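Local coordinates for protein histidinol dehydrogenase (Elizabethkingia anophelis NUHP1, PDB 6AN0) that probably catalyses the two successive NAD-dependent oxidations that turn L-histidinol into L-histidinaldehyde and then L-histidine, the last step of histidine biosynthesis, with zinc as cofactor, at residues A[240-245]-A[373-378]; A[327-332]-A[347-352]. One frame throughout, in Å; residues are numbered along the deposited sequence.

Contact 1 of 2, residues A[240-245]-A[373-378]; sequences PSEVLV and LPTNGY
A type I' beta turn, running from Thr375 to Tyr378, is held by its first residues against Pro240 and Glu242 at the start of strand 242-247, beside the predicted substrate residue Ser241. Asn376 and Gly377 fill the two central corners with positive phi, and the turn is closed by Tyr378 N bonding to Thr375 O at 2.9 Å. With OG1 anti to the backbone N (chi1 -158°), the Thr375 hydroxyl is carried across to the residue two before strand 242-247, where it donates to Pro240 O; the modelled separation of OG1 and Pro240 O, 2.4 Å, is very short, so its exact length is doubtful. The methyl branch takes the place between backbone N and carbonyl carbon, and from there CG2 rests 3.4 Å from the same Pro240 O. The chain of Glu242, extended beyond CG, crosses that of Thr375 at a slant and carries OE2 to Asn376 N at 3.2 Å. The N-H points fairly straight at the oxygen (151°) but comes from above the carboxylate, 47° out of its plane. Thr375 OG1 also lies 3.3 Å from Glu242 OE2. The other oxygen, OE1, takes a salt bridge with Arg26 and a bond from Glu330 N, so the buried carboxylate is held at both oxygens, and Arg26 would probably favour its charged form. Ser241 instead directs its hydroxyl to Gln263, a predicted zinc ligand. Beyond Glu242, strand 242-247 lies between strands 271-276 and 331-335 of the parallel sheet, with helix 253-264 packed on Val243 and Val245; the turn belongs to the loop between helix 360-365 and strand 391-399, and Tyr378 reaches Gly231 of the second subunit.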
loop_
_atom_site.group_PDB
_atom_site.type_symbol
_atom_site.label_atom_id
_atom_site.label_comp_id
_atom_site.label_asym_id
_atom_site.label_seq_id
_atom_site.Cartn_x
_atom_site.Cartn_y
_atom_site.Cartn_z
ATOM N N PRO A 240 2.303 17.494 -7.519
ATOM C CA PRO A 240 1.265 18.394 -8.044
ATOM C C PRO A 240 0.248 17.647 -8.902
ATOM O O PRO A 240 0.543 16.611 -9.499
ATOM C CB PRO A 240 2.054 19.406 -8.888
ATOM C CG PRO A 240 3.524 19.163 -8.565
ATOM C CD PRO A 240 3.617 17.729 -8.141
ATOM N N SER A 241 -0.958 18.202 -8.970
ATOM C CA SER A 241 -2.033 17.545 -9.699
ATOM C C SER A 241 -1.891 17.770 -11.200
ATOM O O SER A 241 -1.154 18.646 -11.662
ATOM C CB SER A 241 -3.391 18.038 -9.210
ATOM O OG SER A 241 -3.442 19.448 -9.232
ATOM N N GLU A 242 -2.614 16.956 -11.967
ATOM C CA GLU A 242 -2.406 16.915 -13.410
ATOM C C GLU A 242 -3.624 16.291 -14.089
ATOM O O GLU A 242 -4.376 15.526 -13.476
ATOM C CB GLU A 242 -1.135 16.120 -13.740
ATOM C CG GLU A 242 -1.260 14.709 -13.209
ATOM C CD GLU A 242 0.020 13.910 -13.179
ATOM O OE1 GLU A 242 -0.088 12.683 -13.398
ATOM O OE2 GLU A 242 1.110 14.478 -12.900
ATOM N N VAL A 243 -3.821 16.633 -15.357
ATOM C CA VAL A 243 -4.829 15.970 -16.180
ATOM C C VAL A 243 -4.246 15.726 -17.565
ATOM O O VAL A 243 -3.449 16.515 -18.081
ATOM C CB VAL A 243 -6.157 16.779 -16.279
ATOM C CG1 VAL A 243 -5.960 18.092 -17.051
ATOM C CG2 VAL A 243 -7.263 15.945 -16.942
ATOM N N LEU A 244 -4.659 14.621 -18.175
ATOM C CA LEU A 244 -4.415 14.371 -19.585
ATOM C C LEU A 244 -5.765 14.141 -20.243
ATOM O O LEU A 244 -6.578 13.366 -19.729
ATOM C CB LEU A 244 -3.480 13.172 -19.786
ATOM C CG LEU A 244 -2.997 12.843 -21.205
ATOM C CD1 LEU A 244 -1.624 12.184 -21.139
ATOM C CD2 LEU A 244 -3.993 11.930 -21.953
ATOM N N VAL A 245 -6.016 14.852 -21.338
ATOM C CA VAL A 245 -7.252 14.745 -22.105
ATOM C C VAL A 245 -6.921 14.171 -23.473
ATOM O O VAL A 245 -5.953 14.595 -24.112
ATOM C CB VAL A 245 -7.944 16.116 -22.256
ATOM C CG1 VAL A 245 -9.261 15.982 -23.047
ATOM C CG2 VAL A 245 -8.160 16.761 -20.895
ATOM N N LEU A 373 -5.609 10.941 -5.297
ATOM C CA LEU A 373 -5.143 10.124 -6.408
ATOM C C LEU A 373 -3.642 10.258 -6.622
ATOM O O LEU A 373 -3.058 11.302 -6.327
ATOM C CB LEU A 373 -5.859 10.529 -7.698
ATOM C CG LEU A 373 -7.361 10.282 -7.742
ATOM C CD1 LEU A 373 -7.989 11.123 -8.854
ATOM C CD2 LEU A 373 -7.604 8.803 -8.002
ATOM N N PRO A 374 -3.004 9.222 -7.173
ATOM C CA PRO A 374 -1.545 9.249 -7.383
ATOM C C PRO A 374 -1.169 10.123 -8.572
ATOM O O PRO A 374 -1.717 9.987 -9.672
ATOM C CB PRO A 374 -1.198 7.780 -7.655
ATOM C CG PRO A 374 -2.447 7.231 -8.265
ATOM C CD PRO A 374 -3.589 7.911 -7.526
ATOM N N THR A 375 -0.218 10.996 -8.350
ATOM C CA THR A 375 0.205 11.986 -9.326
ATOM C C THR A 375 1.683 11.767 -9.673
ATOM O O THR A 375 2.356 10.900 -9.104
ATOM C CB THR A 375 -0.052 13.378 -8.754
ATOM O OG1 THR A 375 -0.141 14.330 -9.823
ATOM C CG2 THR A 375 1.078 13.718 -7.817
ATOM N N ASN A 376 2.184 12.543 -10.638
ATOM C CA ASN A 376 3.608 12.560 -10.987
ATOM C C ASN A 376 4.091 11.191 -11.463
ATOM O O ASN A 376 5.270 10.847 -11.316
ATOM C CB ASN A 376 4.457 13.049 -9.808
ATOM C CG ASN A 376 5.831 13.539 -10.232
ATOM O OD1 ASN A 376 6.042 13.932 -11.378
ATOM N ND2 ASN A 376 6.776 13.508 -9.300
ATOM N N GLY A 377 3.187 10.402 -12.044
ATOM C CA GLY A 377 3.521 9.081 -12.529
ATOM C C GLY A 377 3.335 7.972 -11.522
ATOM O O GLY A 377 3.542 6.801 -11.869
ATOM N N TYR A 378 2.935 8.289 -10.285
ATOM C CA TYR A 378 2.667 7.232 -9.321
ATOM C C TYR A 378 1.440 6.406 -9.672
ATOM O O TYR A 378 1.182 5.401 -9.001
ATOM C CB TYR A 378 2.536 7.819 -7.919
ATOM C CG TYR A 378 3.903 8.154 -7.348
ATOM C CD1 TYR A 378 4.809 7.142 -7.040
ATOM C CD2 TYR A 378 4.298 9.466 -7.155
ATOM C CE1 TYR A 378 6.059 7.428 -6.527
ATOM C CE2 TYR A 378 5.568 9.767 -6.647
ATOM C CZ TYR A 378 6.436 8.735 -6.335
ATOM O OH TYR A 378 7.684 9.009 -5.828
#

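Contact 2 of 2, residues A[327-332]-A[347-352]; sequences YAPEHL and TSAGSV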
loop_
_atom_site.group_PDB
_atom_site.type_symbol
_atom_site.label_atom_id
_atom_site.label_comp_id
_atom_site.label_asym_id
_atom_site.label_seq_id
_atom_site.Cartn_x
_atom_site.Cartn_y
_atom_site.Cartn_z
ATOM N N TYR A 327 2.659 8.152 -19.895
ATOM C CA TYR A 327 2.630 9.316 -19.006
ATOM C C TYR A 327 2.079 8.960 -17.622
ATOM O O TYR A 327 2.555 9.483 -16.602
ATOM C CB TYR A 327 1.791 10.422 -19.652
ATOM C CG TYR A 327 1.663 11.702 -18.846
ATOM C CD1 TYR A 327 2.659 12.675 -18.877
ATOM C CD2 TYR A 327 0.537 11.944 -18.072
ATOM C CE1 TYR A 327 2.531 13.848 -18.144
ATOM C CE2 TYR A 327 0.397 13.107 -17.341
ATOM C CZ TYR A 327 1.397 14.058 -17.382
ATOM O OH TYR A 327 1.257 15.215 -16.661
ATOM N N ALA A 328 1.060 8.083 -17.574
ATOM C CA ALA A 328 0.395 7.602 -16.358
ATOM C C ALA A 328 -0.237 8.765 -15.598
ATOM O O ALA A 328 0.223 9.120 -14.501
ATOM C CB ALA A 328 1.379 6.832 -15.472
ATOM N N PRO A 329 -1.300 9.362 -16.139
ATOM C CA PRO A 329 -1.842 10.599 -15.567
ATOM C C PRO A 329 -2.650 10.371 -14.293
ATOM O O PRO A 329 -3.305 9.341 -14.106
ATOM C CB PRO A 329 -2.749 11.134 -16.685
ATOM C CG PRO A 329 -3.231 9.857 -17.395
ATOM C CD PRO A 329 -2.021 8.934 -17.354
ATOM N N GLU A 330 -2.609 11.370 -13.407
ATOM C CA GLU A 330 -3.498 11.348 -12.244
ATOM C C GLU A 330 -4.967 11.287 -12.677
ATOM O O GLU A 330 -5.746 10.469 -12.171
ATOM C CB GLU A 330 -3.253 12.581 -11.373
ATOM C CG GLU A 330 -4.133 12.620 -10.137
ATOM C CD GLU A 330 -4.193 13.988 -9.489
ATOM O OE1 GLU A 330 -3.834 14.981 -10.149
ATOM O OE2 GLU A 330 -4.633 14.068 -8.325
ATOM N N HIS A 331 -5.364 12.155 -13.610
ATOM C CA HIS A 331 -6.706 12.145 -14.187
ATOM C C HIS A 331 -6.610 11.979 -15.694
ATOM O O HIS A 331 -5.780 12.630 -16.342
ATOM C CB HIS A 331 -7.462 13.450 -13.927
ATOM C CG HIS A 331 -7.541 13.846 -12.492
ATOM N ND1 HIS A 331 -6.639 14.715 -11.913
ATOM C CD2 HIS A 331 -8.440 13.534 -11.530
ATOM C CE1 HIS A 331 -6.972 14.907 -10.649
ATOM N NE2 HIS A 331 -8.059 14.201 -10.391
ATOM N N LEU A 332 -7.478 11.142 -16.255
ATOM C CA LEU A 332 -7.546 10.927 -17.700
ATOM C C LEU A 332 -8.959 11.247 -18.162
ATOM O O LEU A 332 -9.914 10.656 -17.660
ATOM C CB LEU A 332 -7.193 9.478 -18.040
ATOM C CG LEU A 332 -7.425 9.043 -19.489
ATOM C CD1 LEU A 332 -6.573 9.915 -20.425
ATOM C CD2 LEU A 332 -7.079 7.568 -19.666
ATOM N N THR A 347 -3.861 1.364 -19.204
ATOM C CA THR A 347 -3.134 0.533 -18.255
ATOM C C THR A 347 -2.650 1.267 -17.020
ATOM O O THR A 347 -2.463 0.615 -15.988
ATOM C CB THR A 347 -1.924 -0.159 -18.910
ATOM O OG1 THR A 347 -1.058 0.813 -19.501
ATOM C CG2 THR A 347 -2.384 -1.169 -19.970
ATOM N N SER A 348 -2.447 2.584 -17.087
ATOM C CA SER A 348 -2.125 3.384 -15.910
ATOM C C SER A 348 -2.868 4.704 -15.994
ATOM O O SER A 348 -2.669 5.467 -16.947
ATOM C CB SER A 348 -0.619 3.648 -15.783
ATOM O OG SER A 348 0.100 2.460 -15.541
ATOM N N ALA A 349 -3.689 4.981 -14.979
ATOM C CA ALA A 349 -4.377 6.252 -14.789
ATOM C C ALA A 349 -5.016 6.227 -13.410
ATOM O O ALA A 349 -5.536 5.195 -12.993
ATOM C CB ALA A 349 -5.446 6.487 -15.866
ATOM N N GLY A 350 -4.979 7.353 -12.701
ATOM C CA GLY A 350 -5.563 7.357 -11.366
ATOM C C GLY A 350 -7.079 7.242 -11.407
ATOM O O GLY A 350 -7.671 6.391 -10.734
ATOM N N SER A 351 -7.722 8.107 -12.188
ATOM C CA SER A 351 -9.171 8.107 -12.363
ATOM C C SER A 351 -9.494 8.528 -13.792
ATOM O O SER A 351 -8.811 9.392 -14.347
ATOM C CB SER A 351 -9.845 9.044 -11.345
ATOM O OG SER A 351 -11.241 8.801 -11.281
ATOM N N VAL A 352 -10.530 7.913 -14.385
ATOM C CA VAL A 352 -10.845 8.073 -15.804
ATOM C C VAL A 352 -12.265 8.616 -15.961
ATOM O O VAL A 352 -13.201 8.139 -15.308
ATOM C CB VAL A 352 -10.691 6.735 -16.564
ATOM C CG1 VAL A 352 -11.063 6.876 -18.066
ATOM C CG2 VAL A 352 -9.268 6.184 -16.382
#
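Leu332 lies alongside Val352, the two side chains pointing the same way, with Leu332 CD2 4.2 Å from Val352 CG2. Leu332 CB also meets the methyl of Ala349, at 4.1 Å. With CG anti to the backbone N (chi1 171°), the Leu332 side chain runs beside Val352 and also packs on Leu244 of the neighbouring strand and on Ser324 of helix 317-327. The ring of Pro329 also meets Ala349 CB, through CG. Nearer the helix end, Ala328 CB and Ser348 CB are 3.8 Å apart. Ala328 is where the chain leaves helix 317-327, with a positive phi of 61°, and turns toward strand 331-335. From there the segments become the two adjoining strands 331-335 and 351-354 of the parallel, Rossmann-like sheet: His331 pairs with Ser351 and Leu332 with Val352. His331 and Ser351 project from one face, Leu332 and Val352 from the other. Three backbone bonds join the segments, the first two to carbonyls leading into strand 331-335. Gly350 N donates to Pro329 O at 3.0 Å, in the carbonyl plane; Ser351 N reaches Glu330 O at 3.1 Å, on a more bent path (137°); Leu332 N meets Ser351 O at 2.9 Å. CA-H...O contacts accompany them, from Ala349 CA to Pro329 O, His331 CA to Ser351 O and Val352 CA to Leu332 O. Gly350, with no side chain, lets its CA come to 3.2 Å from Glu330 O. Glu330 and His331, predicted proton acceptors, turn their side chains elsewhere: Glu330 packs on Ser241, and His331, whose ND1 bonds to Glu242 O, on Asp364, a zinc ligand. At the subunit interface Ser351 OG bonds to Thr395 OG1 and Ser348 OG to Lys392 NZ, both of the second subunit, while Ser351 and Val352 pair in parallel with a strand of that chain.

The two contacts lie with their centres about 7 Å apart at one end of the same parallel sheet, where strands 242-247 and 331-335 are neighbours. Along the chain the order is 240-245, 327-332, 347-352, 373-378, so contact 2 is nested inside the loop that contact 1 closes. They meet directly: His331 ND1 is 2.9 Å from Glu242 O, a probable hydrogen bond, and Leu373 CD1 packs 3.4 Å from His331 NE2. Contact 1 thus joins the later loop to the strand start next to the predicted proton acceptors of contact 2, and both border the probable active site, with Ser241 and His331 each about 6 Å from a bound zinc ion by their side chains.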